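Local atomic coordinates of malonyl CoA-acyl carrier protein transacylase (Bartonella henselae, PDB entry 3QAT), a protein that probably catalyses transfer of the malonyl group from malonyl-CoA to acyl carrier protein, supplying the chain-extending unit for fatty acid biosynthesis. Residues Val286-Ala291 against Ala300-Thr305; Thr277-Gly282 against Glu310-Val315. One frame throughout, in Å; residues are numbered along the deposited sequence.

Contact 1. Residues Val286-Ala291 against Ala300-Thr305; sequences VLTGLA and ALTVGT
Thr288 lies across Thr302 at about a right angle, and the two branches of Thr288 divide the work between different parts of the strand. Its methyl branch, CG2, is held anti to the backbone N of its own residue (the OG1 torsion, chi1, is -64°) and comes down on Ala300, with Thr288 CG2 3.9 Å from Ala300 CB and 3.7 Å from Ala300 O. The hydroxyl branch turns to the other neighbour: Thr288 OG1 rests 3.3 Å from Thr302 CG2, and Thr288 CB stands 3.8 Å from the same methyl. No hydrogen bond crosses between 286-291 and 300-305, so an oxygen here packs against a methyl group while its hydrogen bond is made with Glu280 OE1. That carboxylate also accepts from Leu287 N through OE2, near the start of the helix, so the buried Glu280 of strand 275-281 ties the first turn of the helix to that strand.

The principle at work is that of the beta-alpha-beta unit. Strand 275-281, helix 286-294 and strand 299-303 follow in sequence; the helix returns antiparallel to the final strand, their axes at 179° and 7.9 Å apart, and the two strands are parallel neighbours in the sheet.

One turn beyond Thr288 on the same helical face, Ala291 adds a second, smaller point of contact, its CB 4.0 Å from Ala300 CB. The Ala300 methyl is thus touched by Thr288 and Ala291 together. At the strand's later end the hydroxyl of Thr302 parts from its methyl: OG1 hydrogen-bonds to Glu308 OE2 in the following helix, while CG2 is left to face Thr288.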
# COMPACT_ATOMS: atom_id res chain seq x y z
N VAL A 286 0.30 -10.24 3.59
CA VAL A 286 -1.00 -9.60 3.78
C VAL A 286 -1.84 -9.54 2.49
O VAL A 286 -3.01 -9.97 2.49
CB VAL A 286 -0.85 -8.18 4.37
CG1 VAL A 286 -2.24 -7.51 4.49
CG2 VAL A 286 -0.19 -8.28 5.75
N LEU A 287 -1.25 -9.06 1.39
CA LEU A 287 -2.04 -8.97 0.15
C LEU A 287 -2.40 -10.34 -0.39
O LEU A 287 -3.49 -10.53 -0.97
CB LEU A 287 -1.33 -8.15 -0.94
CG LEU A 287 -1.00 -6.71 -0.52
CD1 LEU A 287 -0.32 -5.99 -1.70
CD2 LEU A 287 -2.28 -5.95 -0.10
N THR A 288 -1.49 -11.31 -0.21
CA THR A 288 -1.74 -12.69 -0.65
C THR A 288 -2.94 -13.28 0.09
O THR A 288 -3.79 -13.97 -0.53
CB THR A 288 -0.44 -13.50 -0.49
OG1 THR A 288 0.56 -12.96 -1.35
CG2 THR A 288 -0.66 -15.00 -0.84
N GLY A 289 -3.04 -13.01 1.39
CA GLY A 289 -4.20 -13.45 2.20
C GLY A 289 -5.50 -12.87 1.65
O GLY A 289 -6.49 -13.60 1.49
N LEU A 290 -5.49 -11.59 1.31
CA LEU A 290 -6.66 -10.95 0.72
C LEU A 290 -7.01 -11.55 -0.65
O LEU A 290 -8.18 -11.81 -0.92
CB LEU A 290 -6.47 -9.44 0.59
CG LEU A 290 -6.29 -8.64 1.87
CD1 LEU A 290 -5.96 -7.18 1.59
CD2 LEU A 290 -7.58 -8.72 2.72
N ALA A 291 -6.00 -11.74 -1.50
CA ALA A 291 -6.24 -12.23 -2.88
C ALA A 291 -6.95 -13.58 -2.84
O ALA A 291 -7.90 -13.81 -3.60
CB ALA A 291 -4.94 -12.34 -3.69
N ALA A 300 -1.88 -17.01 -6.04
CA ALA A 300 -1.35 -15.84 -5.32
C ALA A 300 -0.07 -16.28 -4.59
O ALA A 300 -0.09 -17.24 -3.79
CB ALA A 300 -2.37 -15.33 -4.36
N LEU A 301 1.03 -15.59 -4.86
CA LEU A 301 2.34 -16.00 -4.38
C LEU A 301 3.07 -14.83 -3.75
O LEU A 301 3.04 -13.73 -4.29
CB LEU A 301 3.21 -16.56 -5.52
CG LEU A 301 2.66 -17.81 -6.25
CD1 LEU A 301 3.58 -18.17 -7.38
CD2 LEU A 301 2.51 -18.98 -5.28
N THR A 302 3.72 -15.10 -2.62
CA THR A 302 4.57 -14.10 -1.97
C THR A 302 5.99 -14.12 -2.57
O THR A 302 6.53 -15.18 -2.90
CB THR A 302 4.63 -14.31 -0.44
OG1 THR A 302 4.88 -15.68 -0.12
CG2 THR A 302 3.31 -13.89 0.21
N VAL A 303 6.60 -12.94 -2.66
CA VAL A 303 7.99 -12.81 -3.14
C VAL A 303 8.81 -11.93 -2.19
O VAL A 303 8.89 -10.70 -2.37
CB VAL A 303 8.06 -12.24 -4.57
CG1 VAL A 303 9.42 -12.49 -5.16
CG2 VAL A 303 6.98 -12.89 -5.47
N GLY A 304 9.42 -12.56 -1.18
CA GLY A 304 10.19 -11.86 -0.16
C GLY A 304 11.52 -12.48 0.18
O GLY A 304 12.39 -11.83 0.73
N THR A 305 11.68 -13.75 -0.17
CA THR A 305 12.92 -14.49 0.11
C THR A 305 13.61 -14.88 -1.20
O THR A 305 13.00 -14.84 -2.29
CB THR A 305 12.64 -15.77 0.91
OG1 THR A 305 11.86 -16.67 0.10
CG2 THR A 305 11.90 -15.48 2.22

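Contact 2. Residues Thr277-Gly282 against Glu310-Val315; sequences TLFEIG and EAALRV
The ring of Phe279 turns its CE1 and CZ atoms to helix 310-315, while its own strand supplies a neighbour over one face. Thr277, two residues earlier, lays CG2 over that face, 3.6 Å above the plane and displaced toward the rim. Val315 stands at the edge: its CB lies in the ring plane 4.0 Å from Phe279 CZ, and its CG1, close to that plane, approaches Phe279 CZ to 3.7 Å. Ala312, three residues before Val315, comes in obliquely, its CB 3.5 Å from Phe279 CE1 and 3.9 Å from Phe279 CD1.

With CG anti to its carbonyl carbon (chi1 -69°), Phe279 extends from the strand toward the helix, whose axis lies 11.0 Å from that of the strand. Phe279 and Val315 run alongside each other, pointing opposite ways, whereas Thr277 and Val315 meet tip to tip, CG2 to CG1 at 4.2 Å. The contact is wholly apolar: the aromatic ring of the strand meets a methyl and a branched side chain of the helix.

Strand and helix run roughly antiparallel, at 150°. Val315 lies at the exposed margin, while Ala312 is buried and also touches Met80 of helix 62-82. Within the parallel sheet of the acyl transferase domain, strand 275-281 is flanked by strands 6-11 and 299-303; Phe279 touches Ala7 of the first and Leu301 and Val303 of the second. Val303 also touches Ala312, and helix 306-316, the last of the chain, thus packs on strands 275-281 and 299-303 together.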
# COMPACT_ATOMS: atom_id res chain seq x y z
N THR A 277 -1.99 -14.94 -12.13
CA THR A 277 -1.02 -15.08 -11.04
C THR A 277 -0.76 -13.70 -10.45
O THR A 277 -0.36 -12.80 -11.17
CB THR A 277 0.32 -15.71 -11.51
OG1 THR A 277 0.06 -16.98 -12.12
CG2 THR A 277 1.25 -15.94 -10.33
N LEU A 278 -0.97 -13.57 -9.15
CA LEU A 278 -0.74 -12.30 -8.46
C LEU A 278 0.44 -12.47 -7.53
O LEU A 278 0.36 -13.28 -6.59
CB LEU A 278 -1.96 -11.93 -7.61
CG LEU A 278 -3.27 -11.62 -8.31
CD1 LEU A 278 -4.39 -11.69 -7.28
CD2 LEU A 278 -3.23 -10.24 -8.92
N PHE A 279 1.50 -11.71 -7.76
CA PHE A 279 2.69 -11.77 -6.92
C PHE A 279 2.61 -10.60 -5.93
O PHE A 279 2.20 -9.51 -6.31
CB PHE A 279 3.95 -11.62 -7.76
CG PHE A 279 4.24 -12.79 -8.65
CD1 PHE A 279 4.84 -13.93 -8.14
CD2 PHE A 279 3.90 -12.73 -10.00
CE1 PHE A 279 5.13 -15.01 -8.99
CE2 PHE A 279 4.17 -13.79 -10.84
CZ PHE A 279 4.80 -14.93 -10.33
N GLU A 280 2.94 -10.88 -4.68
CA GLU A 280 3.10 -9.86 -3.62
C GLU A 280 4.61 -9.63 -3.42
O GLU A 280 5.34 -10.52 -2.94
CB GLU A 280 2.44 -10.35 -2.32
CG GLU A 280 2.60 -9.34 -1.17
CD GLU A 280 1.73 -9.66 0.05
OE1 GLU A 280 1.26 -10.84 0.18
OE2 GLU A 280 1.46 -8.70 0.83
N ILE A 281 5.07 -8.43 -3.77
CA ILE A 281 6.49 -8.14 -3.83
C ILE A 281 6.92 -7.40 -2.58
O ILE A 281 6.48 -6.28 -2.36
CB ILE A 281 6.80 -7.24 -5.06
CG1 ILE A 281 6.32 -7.86 -6.38
CG2 ILE A 281 8.31 -6.94 -5.13
CD1 ILE A 281 6.94 -9.25 -6.70
N GLY A 282 7.76 -8.01 -1.75
CA GLY A 282 8.28 -7.33 -0.55
C GLY A 282 7.98 -8.05 0.76
O GLY A 282 8.09 -9.26 0.85
N GLU A 310 13.36 -17.04 -6.74
CA GLU A 310 13.63 -18.10 -7.73
C GLU A 310 12.34 -18.70 -8.29
O GLU A 310 12.21 -18.85 -9.51
CB GLU A 310 14.56 -19.20 -7.14
CG GLU A 310 15.98 -18.75 -6.81
CD GLU A 310 16.80 -18.31 -8.03
OE1 GLU A 310 16.45 -18.68 -9.17
OE2 GLU A 310 17.81 -17.60 -7.83
N ALA A 311 11.36 -18.98 -7.41
CA ALA A 311 10.08 -19.56 -7.82
C ALA A 311 9.31 -18.60 -8.73
O ALA A 311 8.75 -19.03 -9.75
CB ALA A 311 9.25 -19.94 -6.59
N ALA A 312 9.30 -17.31 -8.39
CA ALA A 312 8.60 -16.32 -9.19
C ALA A 312 9.22 -16.21 -10.59
O ALA A 312 8.50 -16.12 -11.60
CB ALA A 312 8.60 -14.94 -8.48
N LEU A 313 10.55 -16.25 -10.66
CA LEU A 313 11.23 -16.16 -11.95
C LEU A 313 10.88 -17.36 -12.86
O LEU A 313 10.71 -17.19 -14.06
CB LEU A 313 12.74 -16.06 -11.76
CG LEU A 313 13.21 -14.75 -11.11
CD1 LEU A 313 14.65 -14.85 -10.66
CD2 LEU A 313 13.01 -13.54 -12.06
N ARG A 314 10.74 -18.53 -12.25
CA ARG A 314 10.29 -19.73 -12.99
C ARG A 314 8.85 -19.62 -13.50
O ARG A 314 8.56 -19.97 -14.65
CB ARG A 314 10.45 -20.97 -12.10
CG ARG A 314 11.91 -21.24 -11.70
CD ARG A 314 12.12 -22.62 -11.06
NE ARG A 314 11.05 -23.01 -10.14
CZ ARG A 314 11.10 -22.92 -8.80
NH1 ARG A 314 12.19 -22.45 -8.18
NH2 ARG A 314 10.04 -23.31 -8.08
N VAL A 315 7.95 -19.12 -12.65
CA VAL A 315 6.55 -18.95 -13.03
C VAL A 315 6.43 -17.94 -14.18
O VAL A 315 5.62 -18.12 -15.10
CB VAL A 315 5.69 -18.54 -11.79
CG1 VAL A 315 4.28 -18.10 -12.18
CG2 VAL A 315 5.65 -19.68 -10.78

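From the N terminus, the chain first lays down strand 6-11, then strand 93-96, and only near its end adds strands 275-281 and 299-303 to the same parallel sheet. Residues 277-282 open the span that contact 2 will close. Before that happens, the chain forms helix 286-294 and turns back into strand 299-303, where contact 1 closes a shorter loop lying entirely within the longer one. Helix 306-316 then completes contact 2. The two contacts tie successive helices to the sheet's last two strands, and the strands themselves are joined by backbone bonds such as that between Val303 N and Glu280 O, at 2.7 Å.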